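Local coordinates for protein transcriptional regulator (Aquifex aeolicus, PDB 2EH3) that probably binds DNA and regulates transcription as a dimeric member of the TetR/AcrR family, at residues 134-146 with 160-172. Sequence-based numbering, arbitrary orientation.
Sequences LSEIILGFLRQLI and LKEKLREGLKLIF
Helices 131-152 and 157-171, the last two of the TetR-type C-terminal domain, pack here as an antiparallel pair. The axes of 134-146 and 160-171 make an angle of 157°, and the ring of Phe-141 wedges between them. CG of Phe-141 lies anti to the backbone N (chi1 173°), which sends the ring across to Gly-167. Phe-141 CE2 comes 3.7 Å from CA of Gly-167, and a CB on that glycine would run into the ring. The ring edge meets the backbone oxygens of Lys-163 and Leu-164, with Phe-141 CZ 3.4 Å from O of Lys-163. From the same helix as Phe-141, Leu-145 CD1 lies over one ring face, toward its rim, and also touches CB of Leu-164, at 4.0 Å. In TetR-family regulators the two C-terminal helices commonly form the dimer interface. Here too the second subunit packs alongside, and Lys-163 NZ forms a salt bridge with Glu-136 OE2 of that subunit. At the start of segment 134-146, Leu-134 CD2 presses on Ile-171 CG2 at 3.4 Å, a tight fit. Ile-138 CD1 approaches Phe-172 CZ obliquely to the ring, at 3.6 Å. Ile-138 CG2 lies 4.0 Å from Leu-168 CD2. An alanine here would take away CG1, CG2 and CD1 of Ile-138, and would probably open a gap beside the Phe-172 ring and Leu-168. Helix 73-86, which carries magnesium ligands Glu-75, Glu-78 and Glu-82, borders this layer, with Leu-77 touching both Ile-138 and Leu-168.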
loop_
_atom_site.group_PDB
_atom_site.type_symbol
_atom_site.label_atom_id
_atom_site.label_comp_id
_atom_site.label_asym_id
_atom_site.label_seq_id
_atom_site.Cartn_x
_atom_site.Cartn_y
_atom_site.Cartn_z
ATOM N N LEU A 134 16.649 -7.758 -4.185
ATOM C CA LEU A 134 16.517 -6.489 -4.892
ATOM C C LEU A 134 15.106 -6.270 -5.388
ATOM O O LEU A 134 14.611 -5.134 -5.389
ATOM C CB LEU A 134 17.465 -6.463 -6.091
ATOM C CG LEU A 134 18.948 -6.270 -5.794
ATOM C CD1 LEU A 134 19.797 -6.636 -7.046
ATOM C CD2 LEU A 134 19.164 -4.817 -5.364
ATOM N N SER A 135 14.428 -7.338 -5.804
ATOM C CA SER A 135 13.076 -7.144 -6.312
ATOM C C SER A 135 12.153 -6.628 -5.211
ATOM O O SER A 135 11.319 -5.767 -5.489
ATOM C CB SER A 135 12.506 -8.443 -6.912
ATOM O OG SER A 135 12.217 -9.406 -5.902
ATOM N N GLU A 136 12.308 -7.138 -3.981
ATOM C CA GLU A 136 11.509 -6.730 -2.835
ATOM C C GLU A 136 11.800 -5.274 -2.489
ATOM O O GLU A 136 10.876 -4.453 -2.290
ATOM C CB GLU A 136 11.848 -7.578 -1.612
ATOM C CG GLU A 136 11.640 -9.086 -1.787
ATOM C CD GLU A 136 10.224 -9.540 -1.519
ATOM O OE1 GLU A 136 9.324 -8.676 -1.335
ATOM O OE2 GLU A 136 10.014 -10.767 -1.515
ATOM N N ILE A 137 13.088 -4.959 -2.403
ATOM C CA ILE A 137 13.502 -3.598 -2.073
ATOM C C ILE A 137 13.001 -2.582 -3.100
ATOM O O ILE A 137 12.384 -1.561 -2.759
ATOM C CB ILE A 137 15.030 -3.468 -2.046
ATOM C CG1 ILE A 137 15.626 -4.302 -0.891
ATOM C CG2 ILE A 137 15.401 -1.990 -1.893
ATOM C CD1 ILE A 137 17.146 -4.480 -0.983
ATOM N N ILE A 138 13.283 -2.859 -4.361
ATOM C CA ILE A 138 12.934 -1.917 -5.408
ATOM C C ILE A 138 11.444 -1.786 -5.631
ATOM O O ILE A 138 10.945 -0.667 -5.794
ATOM C CB ILE A 138 13.691 -2.279 -6.687
ATOM C CG1 ILE A 138 15.190 -2.099 -6.412
ATOM C CG2 ILE A 138 13.259 -1.369 -7.845
ATOM C CD1 ILE A 138 16.097 -2.613 -7.524
ATOM N N LEU A 139 10.702 -2.887 -5.622
ATOM C CA LEU A 139 9.257 -2.749 -5.775
ATOM C C LEU A 139 8.683 -1.999 -4.577
ATOM O O LEU A 139 7.771 -1.192 -4.729
ATOM C CB LEU A 139 8.570 -4.112 -5.892
ATOM C CG LEU A 139 8.728 -4.819 -7.236
ATOM C CD1 LEU A 139 7.893 -6.108 -7.227
ATOM C CD2 LEU A 139 8.255 -3.921 -8.357
ATOM N N GLY A 140 9.221 -2.266 -3.390
ATOM C CA GLY A 140 8.754 -1.571 -2.201
ATOM C C GLY A 140 9.005 -0.074 -2.308
ATOM O O GLY A 140 8.122 0.745 -2.031
ATOM N N PHE A 141 10.200 0.274 -2.755
ATOM C CA PHE A 141 10.587 1.675 -2.913
ATOM C C PHE A 141 9.716 2.365 -3.965
ATOM O O PHE A 141 9.231 3.476 -3.740
ATOM C CB PHE A 141 12.084 1.693 -3.278
ATOM C CG PHE A 141 12.647 3.050 -3.645
ATOM C CD1 PHE A 141 12.368 4.192 -2.889
ATOM C CD2 PHE A 141 13.524 3.158 -4.733
ATOM C CE1 PHE A 141 12.972 5.433 -3.215
ATOM C CE2 PHE A 141 14.121 4.374 -5.047
ATOM C CZ PHE A 141 13.845 5.510 -4.281
ATOM N N LEU A 142 9.498 1.705 -5.095
ATOM C CA LEU A 142 8.682 2.302 -6.158
ATOM C C LEU A 142 7.268 2.509 -5.632
ATOM O O LEU A 142 6.664 3.564 -5.860
ATOM C CB LEU A 142 8.695 1.389 -7.376
ATOM C CG LEU A 142 7.954 1.816 -8.632
ATOM C CD1 LEU A 142 8.512 3.140 -9.143
ATOM C CD2 LEU A 142 8.117 0.705 -9.667
ATOM N N ARG A 143 6.731 1.528 -4.907
ATOM C CA ARG A 143 5.378 1.673 -4.365
ATOM C C ARG A 143 5.302 2.828 -3.340
ATOM O O ARG A 143 4.345 3.605 -3.352
ATOM C CB ARG A 143 4.924 0.316 -3.822
ATOM C CG ARG A 143 4.834 -0.673 -5.014
ATOM C CD ARG A 143 4.664 -2.132 -4.607
ATOM N NE ARG A 143 3.327 -2.418 -4.094
ATOM C CZ ARG A 143 2.977 -3.581 -3.555
ATOM N NH1 ARG A 143 3.859 -4.551 -3.453
ATOM N NH2 ARG A 143 1.738 -3.784 -3.141
ATOM N N GLN A 144 6.338 2.992 -2.508
ATOM C CA GLN A 144 6.404 4.080 -1.527
ATOM C C GLN A 144 6.341 5.422 -2.282
ATOM O O GLN A 144 5.594 6.333 -1.910
ATOM C CB GLN A 144 7.718 3.999 -0.727
ATOM C CG GLN A 144 8.054 5.191 0.186
ATOM C CD GLN A 144 7.438 5.104 1.576
ATOM O OE1 GLN A 144 6.995 4.043 2.008
ATOM N NE2 GLN A 144 7.435 6.221 2.291
ATOM N N LEU A 145 7.114 5.537 -3.360
ATOM C CA LEU A 145 7.102 6.793 -4.115
ATOM C C LEU A 145 5.763 7.067 -4.769
ATOM O O LEU A 145 5.305 8.214 -4.799
ATOM C CB LEU A 145 8.181 6.800 -5.198
ATOM C CG LEU A 145 9.637 6.678 -4.756
ATOM C CD1 LEU A 145 10.486 6.652 -6.040
ATOM C CD2 LEU A 145 10.034 7.824 -3.839
ATOM N N ILE A 146 5.117 6.043 -5.301
ATOM C CA ILE A 146 3.835 6.284 -5.952
ATOM C C ILE A 146 2.773 6.637 -4.933
ATOM O O ILE A 146 1.963 7.536 -5.145
ATOM C CB ILE A 146 3.380 5.041 -6.739
ATOM C CG1 ILE A 146 4.354 4.773 -7.886
ATOM C CG2 ILE A 146 1.940 5.239 -7.268
ATOM C CD1 ILE A 146 4.465 5.889 -8.885
ATOM N N LEU A 160 9.468 12.667 -9.021
ATOM C CA LEU A 160 9.514 11.232 -8.751
ATOM C C LEU A 160 10.735 10.592 -9.395
ATOM O O LEU A 160 11.386 9.740 -8.782
ATOM C CB LEU A 160 8.231 10.521 -9.238
ATOM C CG LEU A 160 7.092 10.703 -8.236
ATOM C CD1 LEU A 160 6.288 11.908 -8.638
ATOM C CD2 LEU A 160 6.231 9.450 -8.166
ATOM N N LYS A 161 11.068 11.004 -10.617
ATOM C CA LYS A 161 12.230 10.442 -11.278
ATOM C C LYS A 161 13.525 10.757 -10.563
ATOM O O LYS A 161 14.407 9.905 -10.486
ATOM C CB LYS A 161 12.259 10.886 -12.728
ATOM C CG LYS A 161 11.183 10.122 -13.469
ATOM C CD LYS A 161 10.941 10.644 -14.828
ATOM C CE LYS A 161 12.165 10.593 -15.660
ATOM N NZ LYS A 161 11.674 10.894 -17.039
ATOM N N GLU A 162 13.651 11.966 -10.023
ATOM C CA GLU A 162 14.834 12.310 -9.266
ATOM C C GLU A 162 14.947 11.403 -8.029
ATOM O O GLU A 162 16.011 10.858 -7.758
ATOM C CB GLU A 162 14.767 13.793 -8.862
ATOM C CG GLU A 162 15.997 14.276 -8.124
ATOM C CD GLU A 162 15.928 15.762 -7.809
ATOM O OE1 GLU A 162 16.101 16.578 -8.744
ATOM O OE2 GLU A 162 15.667 16.078 -6.639
ATOM N N LYS A 163 13.849 11.234 -7.294
ATOM C CA LYS A 163 13.851 10.362 -6.128
ATOM C C LYS A 163 14.227 8.931 -6.493
ATOM O O LYS A 163 15.038 8.300 -5.824
ATOM C CB LYS A 163 12.463 10.357 -5.469
ATOM C CG LYS A 163 12.015 11.747 -5.025
ATOM C CD LYS A 163 12.735 12.178 -3.777
ATOM C CE LYS A 163 11.947 11.759 -2.554
ATOM N NZ LYS A 163 12.643 12.191 -1.313
ATOM N N LEU A 164 13.621 8.417 -7.552
ATOM C CA LEU A 164 13.906 7.032 -7.974
ATOM C C LEU A 164 15.371 6.899 -8.375
ATOM O O LEU A 164 16.065 5.981 -7.946
ATOM C CB LEU A 164 13.005 6.654 -9.177
ATOM C CG LEU A 164 13.258 5.239 -9.676
ATOM C CD1 LEU A 164 12.709 4.235 -8.679
ATOM C CD2 LEU A 164 12.513 5.039 -10.983
ATOM N N ARG A 165 15.847 7.822 -9.208
ATOM C CA ARG A 165 17.235 7.798 -9.669
ATOM C C ARG A 165 18.228 7.748 -8.507
ATOM O O ARG A 165 19.156 6.917 -8.500
ATOM C CB ARG A 165 17.516 9.044 -10.538
ATOM C CG ARG A 165 18.950 9.136 -11.042
ATOM C CD ARG A 165 19.172 10.406 -11.855
ATOM N NE ARG A 165 17.928 10.852 -12.467
ATOM C CZ ARG A 165 17.339 12.022 -12.227
ATOM N NH1 ARG A 165 17.885 12.909 -11.380
ATOM N NH2 ARG A 165 16.184 12.294 -12.814
ATOM N N GLU A 166 18.047 8.617 -7.516
ATOM C CA GLU A 166 18.984 8.613 -6.401
ATOM C C GLU A 166 18.928 7.354 -5.571
ATOM O O GLU A 166 19.971 6.855 -5.142
ATOM C CB GLU A 166 18.778 9.861 -5.542
ATOM C CG GLU A 166 19.354 11.113 -6.236
ATOM C CD GLU A 166 20.808 10.928 -6.714
ATOM O OE1 GLU A 166 21.696 10.657 -5.865
ATOM O OE2 GLU A 166 21.063 11.060 -7.945
ATOM N N GLY A 167 17.726 6.827 -5.369
ATOM C CA GLY A 167 17.599 5.613 -4.582
ATOM C C GLY A 167 18.176 4.415 -5.295
ATOM O O GLY A 167 18.819 3.590 -4.642
ATOM N N LEU A 168 17.980 4.311 -6.612
ATOM C CA LEU A 168 18.531 3.179 -7.355
ATOM C C LEU A 168 20.044 3.261 -7.420
ATOM O O LEU A 168 20.719 2.240 -7.348
ATOM C CB LEU A 168 17.933 3.100 -8.755
ATOM C CG LEU A 168 16.434 2.816 -8.757
ATOM C CD1 LEU A 168 16.042 2.666 -10.205
ATOM C CD2 LEU A 168 16.048 1.560 -7.953
ATOM N N LYS A 169 20.578 4.475 -7.537
ATOM C CA LYS A 169 22.018 4.646 -7.558
ATOM C C LYS A 169 22.587 4.132 -6.246
ATOM O O LYS A 169 23.595 3.420 -6.229
ATOM C CB LYS A 169 22.385 6.129 -7.749
ATOM C CG LYS A 169 23.887 6.408 -7.614
ATOM C CD LYS A 169 24.230 7.861 -7.957
ATOM C CE LYS A 169 25.732 8.118 -7.810
ATOM N NZ LYS A 169 26.167 9.349 -8.524
ATOM N N LEU A 170 21.943 4.476 -5.134
ATOM C CA LEU A 170 22.428 4.024 -3.844
ATOM C C LEU A 170 22.381 2.494 -3.760
ATOM O O LEU A 170 23.353 1.847 -3.344
ATOM C CB LEU A 170 21.605 4.664 -2.725
ATOM C CG LEU A 170 21.994 4.352 -1.275
ATOM C CD1 LEU A 170 21.423 5.449 -0.393
ATOM C CD2 LEU A 170 21.495 2.983 -0.848
ATOM N N ILE A 171 21.274 1.909 -4.198
ATOM C CA ILE A 171 21.119 0.455 -4.162
ATOM C C ILE A 171 22.128 -0.274 -5.055
ATOM O O ILE A 171 22.803 -1.219 -4.591
ATOM C CB ILE A 171 19.651 0.071 -4.546
ATOM C CG1 ILE A 171 18.669 0.562 -3.466
ATOM C CG2 ILE A 171 19.535 -1.457 -4.740
ATOM C CD1 ILE A 171 17.174 0.544 -3.852
ATOM N N PHE A 172 22.269 0.142 -6.310
ATOM C CA PHE A 172 23.185 -0.530 -7.249
ATOM C C PHE A 172 24.659 -0.113 -7.236
ATOM O O PHE A 172 24.979 1.053 -6.895
ATOM C CB PHE A 172 22.655 -0.386 -8.669
ATOM C CG PHE A 172 21.433 -1.195 -8.936
ATOM C CD1 PHE A 172 21.520 -2.582 -9.027
ATOM C CD2 PHE A 172 20.201 -0.587 -9.094
ATOM C CE1 PHE A 172 20.376 -3.359 -9.269
ATOM C CE2 PHE A 172 19.046 -1.369 -9.338
ATOM C CZ PHE A 172 19.147 -2.754 -9.419
#